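Local coordinates for protein NADPH-dependent nitro/flavin reductase (Bacillus subtilis, PDB 3N2S) that catalyses the NADPH-dependent reduction of FMN and also reduces nitroaromatic compounds, quinones and azo dyes, working as a homodimer with bound FMN, at residues 109-114 with 156-161; 120-125 with 132-137. One frame throughout, in Å; residues are numbered along the deposited sequence.

In the fold
Contacts 1 and 2 lie about 12 Å apart, centre to centre, and share one long helix, 104-127. Its earlier turns rest on strand 155-164 in contact 1, its later turns on strand 131-135 in contact 2. The two strands are antiparallel neighbours in the sheet, joined by a probable hydrogen bond of 2.7 Å from Ile135 N to Gly160 O. Side chains meet too: Phe159 CE1 lies 3.6 Å from Tyr134 CE1. Contact 2 runs directly into the FMN pocket. Contact 1 borders flavin as well, for the Phe159 side chain comes within about 4 Å of the flavin bound at contact 2, while Ile112 lines the pocket of the dimer's other FMN. Both contacts reach the second subunit.

Contact 1 (109-114 with 156-161); sequences VSLIDA and LPLFGL
Leu158 reaches from strand 156-161 to helix 109-114, and both of its methyls land on the helix. Its CB already points at the helix but stops well short of it. CG then lies anti to the carbonyl carbon (chi1 -51°), and the chain runs on with chi2 at 178°, sending CD1 toward Ala114 and CD2 toward Leu111, three residues earlier on the same face of the helix. CD1 sits 3.6 Å from Ala114 CB and also grazes the backbone at Leu111 CA, 4.1 Å away. CD2 leans to the other neighbour, touching Leu111 CD1 at 3.8 Å and Leu111 CG at 4.1 Å, so the two leucines meet at a slant. Helix and strand axes here run 10.2 Å apart at 23°, a helix layer laid on the sheet in the alpha-beta-alpha sandwich of the nitroreductase fold. The strand is not regular at this point: Leu158 and Phe159 both face Phe79 of strand 75-82, a classic beta bulge. The far end of the Phe159 ring also comes near the helix, where its CZ lies 4.3 Å from Ala114 O, with the oxygen at the ring edge near its plane. Met108 of the second subunit packs against both Leu111 and Leu158, which places this apolar cluster at the dimer interface. An alanine in place of Leu158 would probably open a gap here, depriving Ala114 CB and Leu111 CD1 of their methyl partners. Farther round the helix, Asp113 turns to another task, its carboxylate hydrogen-bonded to Thr39 and to the backbone N atoms of Ser40 and Ala45.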
loop_
_atom_site.group_PDB
_atom_site.type_symbol
_atom_site.label_atom_id
_atom_site.label_comp_id
_atom_site.label_asym_id
_atom_site.label_seq_id
_atom_site.Cartn_x
_atom_site.Cartn_y
_atom_site.Cartn_z
ATOM N N VAL A 109 2.738 -8.050 -4.994
ATOM C CA VAL A 109 2.737 -8.527 -3.608
ATOM C C VAL A 109 3.651 -7.667 -2.734
ATOM O O VAL A 109 3.221 -7.181 -1.669
ATOM C CB VAL A 109 3.063 -10.056 -3.527
ATOM C CG1 VAL A 109 3.544 -10.454 -2.133
ATOM C CG2 VAL A 109 1.840 -10.895 -3.946
ATOM N N SER A 110 4.891 -7.467 -3.184
ATOM C CA SER A 110 5.875 -6.713 -2.395
ATOM C C SER A 110 5.543 -5.222 -2.264
ATOM O O SER A 110 5.713 -4.676 -1.173
ATOM C CB SER A 110 7.295 -6.941 -2.926
ATOM O OG SER A 110 7.415 -6.532 -4.278
ATOM N N LEU A 111 5.015 -4.584 -3.338
ATOM C CA LEU A 111 4.610 -3.177 -3.294
ATOM C C LEU A 111 3.451 -2.969 -2.319
ATOM O O LEU A 111 3.485 -2.037 -1.516
ATOM C CB LEU A 111 4.209 -2.673 -4.689
ATOM C CG LEU A 111 5.278 -1.856 -5.435
ATOM C CD1 LEU A 111 6.494 -2.715 -5.751
ATOM C CD2 LEU A 111 4.713 -1.294 -6.716
ATOM N N ILE A 112 2.431 -3.840 -2.393
ATOM C CA ILE A 112 1.263 -3.767 -1.503
ATOM C C ILE A 112 1.698 -4.011 -0.045
ATOM O O ILE A 112 1.311 -3.255 0.833
ATOM C CB ILE A 112 0.120 -4.705 -1.982
ATOM C CG1 ILE A 112 -0.446 -4.189 -3.350
ATOM C CG2 ILE A 112 -0.990 -4.813 -0.904
ATOM C CD1 ILE A 112 -1.250 -5.247 -4.152
ATOM N N ASP A 113 2.520 -5.044 0.201
ATOM C CA ASP A 113 2.992 -5.340 1.566
ATOM C C ASP A 113 3.703 -4.126 2.179
ATOM O O ASP A 113 3.418 -3.767 3.313
ATOM C CB ASP A 113 3.935 -6.554 1.561
ATOM C CG ASP A 113 3.299 -7.874 1.986
ATOM O OD1 ASP A 113 2.056 -8.015 1.855
ATOM O OD2 ASP A 113 4.044 -8.766 2.441
ATOM N N ALA A 114 4.635 -3.507 1.437
ATOM C CA ALA A 114 5.384 -2.332 1.906
ATOM C C ALA A 114 4.465 -1.151 2.163
ATOM O O ALA A 114 4.653 -0.443 3.154
ATOM C CB ALA A 114 6.456 -1.943 0.888
ATOM N N LEU A 156 13.866 -3.081 -3.801
ATOM C CA LEU A 156 13.517 -1.887 -4.550
ATOM C C LEU A 156 13.020 -0.773 -3.621
ATOM O O LEU A 156 11.898 -0.878 -3.108
ATOM C CB LEU A 156 12.440 -2.211 -5.625
ATOM C CG LEU A 156 12.129 -1.090 -6.647
ATOM C CD1 LEU A 156 13.303 -0.906 -7.654
ATOM C CD2 LEU A 156 10.871 -1.410 -7.433
ATOM N N PRO A 157 13.782 0.332 -3.445
ATOM C CA PRO A 157 13.247 1.463 -2.647
ATOM C C PRO A 157 12.015 2.031 -3.380
ATOM O O PRO A 157 12.017 2.141 -4.597
ATOM C CB PRO A 157 14.414 2.461 -2.608
ATOM C CG PRO A 157 15.664 1.630 -2.975
ATOM C CD PRO A 157 15.124 0.647 -3.988
ATOM N N LEU A 158 10.924 2.267 -2.644
ATOM C CA LEU A 158 9.659 2.719 -3.230
ATOM C C LEU A 158 9.389 4.175 -2.907
ATOM O O LEU A 158 8.968 4.935 -3.779
ATOM C CB LEU A 158 8.485 1.851 -2.696
ATOM C CG LEU A 158 8.646 0.326 -2.800
ATOM C CD1 LEU A 158 7.443 -0.380 -2.200
ATOM C CD2 LEU A 158 8.819 -0.105 -4.272
ATOM N N PHE A 159 9.561 4.542 -1.632
ATOM C CA PHE A 159 9.325 5.915 -1.150
ATOM C C PHE A 159 9.934 6.047 0.226
ATOM O O PHE A 159 10.118 5.045 0.924
ATOM C CB PHE A 159 7.809 6.246 -1.062
ATOM C CG PHE A 159 6.995 5.173 -0.362
ATOM C CD1 PHE A 159 6.895 5.147 1.025
ATOM C CD2 PHE A 159 6.338 4.180 -1.093
ATOM C CE1 PHE A 159 6.191 4.136 1.662
ATOM C CE2 PHE A 159 5.622 3.168 -0.446
ATOM C CZ PHE A 159 5.556 3.149 0.924
ATOM N N GLY A 160 10.220 7.284 0.598
ATOM C CA GLY A 160 10.643 7.608 1.944
ATOM C C GLY A 160 9.419 8.027 2.744
ATOM O O GLY A 160 8.322 8.250 2.185
ATOM N N LEU A 161 9.587 8.113 4.056
ATOM C CA LEU A 161 8.571 8.608 4.971
ATOM C C LEU A 161 9.290 9.474 5.984
ATOM O O LEU A 161 10.078 8.957 6.775
ATOM C CB LEU A 161 7.783 7.470 5.669
ATOM C CG LEU A 161 6.554 7.925 6.476
ATOM C CD1 LEU A 161 5.425 8.454 5.525
ATOM C CD2 LEU A 161 6.033 6.788 7.380
#

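Contact 2 (120-125 with 132-137). With FMN (flavin mononucleotide), chain E.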
loop_
_atom_site.group_PDB
_atom_site.type_symbol
_atom_site.label_atom_id
_atom_site.label_comp_id
_atom_site.label_asym_id
_atom_site.label_seq_id
_atom_site.Cartn_x
_atom_site.Cartn_y
_atom_site.Cartn_z
ATOM N N ASN A 120 0.417 1.922 8.221
ATOM C CA ASN A 120 0.316 1.609 9.653
ATOM C C ASN A 120 1.283 2.511 10.426
ATOM O O ASN A 120 0.908 3.077 11.461
ATOM C CB ASN A 120 0.668 0.149 9.917
ATOM C CG ASN A 120 -0.529 -0.719 10.221
ATOM O OD1 ASN A 120 -0.398 -1.890 10.564
ATOM N ND2 ASN A 120 -1.711 -0.172 10.094
HETATM N N MSE A 121 2.525 2.661 9.913
HETATM C CA MSE A 121 3.506 3.558 10.543
HETATM C C MSE A 121 2.980 4.999 10.569
HETATM O O MSE A 121 3.128 5.688 11.582
HETATM C CB MSE A 121 4.882 3.510 9.822
HETATM C CG MSE A 121 5.910 4.423 10.508
HETATM SE SE MSE A 121 7.690 4.396 9.784
HETATM C CE MSE A 121 8.280 2.583 10.397
ATOM N N SER A 122 2.366 5.451 9.450
ATOM C CA SER A 122 1.862 6.815 9.342
ATOM C C SER A 122 0.767 7.079 10.387
ATOM O O SER A 122 0.824 8.096 11.091
ATOM C CB SER A 122 1.348 7.094 7.925
ATOM O OG SER A 122 2.424 7.024 6.995
ATOM N N ILE A 123 -0.205 6.160 10.501
ATOM C CA ILE A 123 -1.308 6.300 11.482
ATOM C C ILE A 123 -0.749 6.268 12.913
ATOM O O ILE A 123 -1.165 7.076 13.758
ATOM C CB ILE A 123 -2.416 5.257 11.259
ATOM C CG1 ILE A 123 -3.066 5.398 9.859
ATOM C CG2 ILE A 123 -3.500 5.329 12.348
ATOM C CD1 ILE A 123 -3.576 3.964 9.395
ATOM N N ALA A 124 0.181 5.343 13.180
ATOM C CA ALA A 124 0.815 5.270 14.507
ATOM C C ALA A 124 1.507 6.605 14.832
ATOM O O ALA A 124 1.272 7.149 15.915
ATOM C CB ALA A 124 1.809 4.126 14.550
ATOM N N ALA A 125 2.282 7.178 13.878
ATOM C CA ALA A 125 2.987 8.457 14.095
ATOM C C ALA A 125 2.018 9.606 14.353
ATOM O O ALA A 125 2.187 10.356 15.328
ATOM C CB ALA A 125 3.894 8.782 12.916
ATOM N N ILE A 132 3.797 13.442 9.342
ATOM C CA ILE A 132 4.432 12.586 8.336
ATOM C C ILE A 132 4.312 13.198 6.944
ATOM O O ILE A 132 3.358 13.923 6.654
ATOM C CB ILE A 132 3.909 11.102 8.346
ATOM C CG1 ILE A 132 2.426 10.955 7.886
ATOM C CG2 ILE A 132 4.133 10.389 9.683
ATOM C CD1 ILE A 132 2.214 10.706 6.340
ATOM N N CYS A 133 5.221 12.794 6.053
ATOM C CA CYS A 133 5.155 13.112 4.636
ATOM C C CYS A 133 5.830 11.998 3.864
ATOM O O CYS A 133 6.998 11.688 4.114
ATOM C CB CYS A 133 5.732 14.484 4.275
ATOM S SG CYS A 133 5.297 15.028 2.597
ATOM N N TYR A 134 5.065 11.360 2.959
ATOM C CA TYR A 134 5.611 10.323 2.070
ATOM C C TYR A 134 6.489 11.024 1.051
ATOM O O TYR A 134 6.201 12.159 0.686
ATOM C CB TYR A 134 4.489 9.612 1.324
ATOM C CG TYR A 134 3.791 8.540 2.118
ATOM C CD1 TYR A 134 4.098 7.196 1.929
ATOM C CD2 TYR A 134 2.797 8.862 3.042
ATOM C CE1 TYR A 134 3.453 6.199 2.652
ATOM C CE2 TYR A 134 2.127 7.874 3.755
ATOM C CZ TYR A 134 2.469 6.543 3.565
ATOM O OH TYR A 134 1.801 5.568 4.235
ATOM N N ILE A 135 7.583 10.368 0.609
ATOM C CA ILE A 135 8.543 10.942 -0.344
ATOM C C ILE A 135 8.786 9.967 -1.504
ATOM O O ILE A 135 9.704 9.148 -1.459
ATOM C CB ILE A 135 9.886 11.378 0.326
ATOM C CG1 ILE A 135 9.661 12.277 1.621
ATOM C CG2 ILE A 135 10.858 12.042 -0.726
ATOM C CD1 ILE A 135 9.051 13.714 1.376
ATOM N N GLY A 136 7.950 10.081 -2.517
ATOM C CA GLY A 136 8.058 9.293 -3.744
ATOM C C GLY A 136 9.134 9.854 -4.657
ATOM O O GLY A 136 9.549 9.183 -5.600
ATOM N N GLY A 137 9.572 11.085 -4.376
ATOM C CA GLY A 137 10.616 11.794 -5.106
ATOM C C GLY A 137 11.911 11.019 -5.244
ATOM O O GLY A 137 12.636 11.207 -6.224
HETATM N N1 FMN E . 4.805 15.008 -0.955
HETATM C C2 FMN E . 5.975 15.674 -1.145
HETATM O O2 FMN E . 6.119 16.838 -0.725
HETATM N N3 FMN E . 7.011 15.084 -1.798
HETATM C C4 FMN E . 7.047 13.806 -2.299
HETATM O O4 FMN E . 8.030 13.322 -2.875
HETATM C C4A FMN E . 5.807 13.023 -2.097
HETATM N N5 FMN E . 5.751 11.771 -2.478
HETATM C C5A FMN E . 4.602 11.035 -2.116
HETATM C C6 FMN E . 4.592 9.650 -2.424
HETATM C C7 FMN E . 3.546 8.839 -2.005
HETATM C C7M FMN E . 3.623 7.341 -2.260
HETATM C C8 FMN E . 2.395 9.430 -1.352
HETATM C C8M FMN E . 1.220 8.609 -0.948
HETATM C C9 FMN E . 2.375 10.825 -1.058
HETATM C C9A FMN E . 3.452 11.655 -1.444
HETATM N N10 FMN E . 3.548 13.029 -1.100
HETATM C C10 FMN E . 4.674 13.750 -1.347
HETATM C "C1'" FMN E . 2.422 13.674 -0.388
HETATM C "C2'" FMN E . 1.281 13.949 -1.379
HETATM O "O2'" FMN E . 1.654 15.036 -2.119
HETATM C "C3'" FMN E . 0.051 14.307 -0.550
HETATM O "O3'" FMN E . -0.292 13.123 0.231
HETATM C "C4'" FMN E . -1.165 14.808 -1.449
HETATM O "O4'" FMN E . -0.849 16.146 -1.882
HETATM C "C5'" FMN E . -2.438 14.929 -0.568
HETATM O "O5'" FMN E . -2.130 15.880 0.494
HETATM P P FMN E . -2.358 15.518 2.053
HETATM O O1P FMN E . -3.817 15.222 2.291
HETATM O O2P FMN E . -1.780 16.769 2.676
HETATM O O3P FMN E . -1.389 14.349 2.303
#
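Ile132 enters the strand by packing against Ser122 and Ala125, three residues apart on helix 120-125. Its CG2 meets Ala125 CB at 3.6 Å. CG1, wedged between the backbone N and the carbonyl carbon (chi1 68°), carries CD1 to 3.7 Å from Ser122 OG. Cys133 points away from the helix, its SG 3.6 Å from FMN N1. Tyr134 bridges helix and flavin: its OH is 3.2 Å from Ser122 OG, a weak hydrogen bond whose proton may go instead to Ala118 O, the serine's stronger partner; Tyr134 OH also bonds Gln119 NE2 weakly. FMN C8M lies over one face of the tyrosine ring, while the tyrosine's own carbonyl O stands over the flavin, 2.9 Å from FMN C4A. In this alpha-beta-alpha sandwich, Ile132 and Tyr134 reach the helix, Cys133 and Ile135 turn to the flavin, and the glycines after strand 131-135 offer backbone N-H groups to the isoalloxazine. Ile135 CD1 approaches the pyrimidine end of the ring. Gly136 N donates to FMN N5 at 2.8 Å, almost straight at 172°, and any CB on this glycine would clash with FMN C6. Gly137 N follows with a more bent bond to FMN O4, 3.1 Å at 148°.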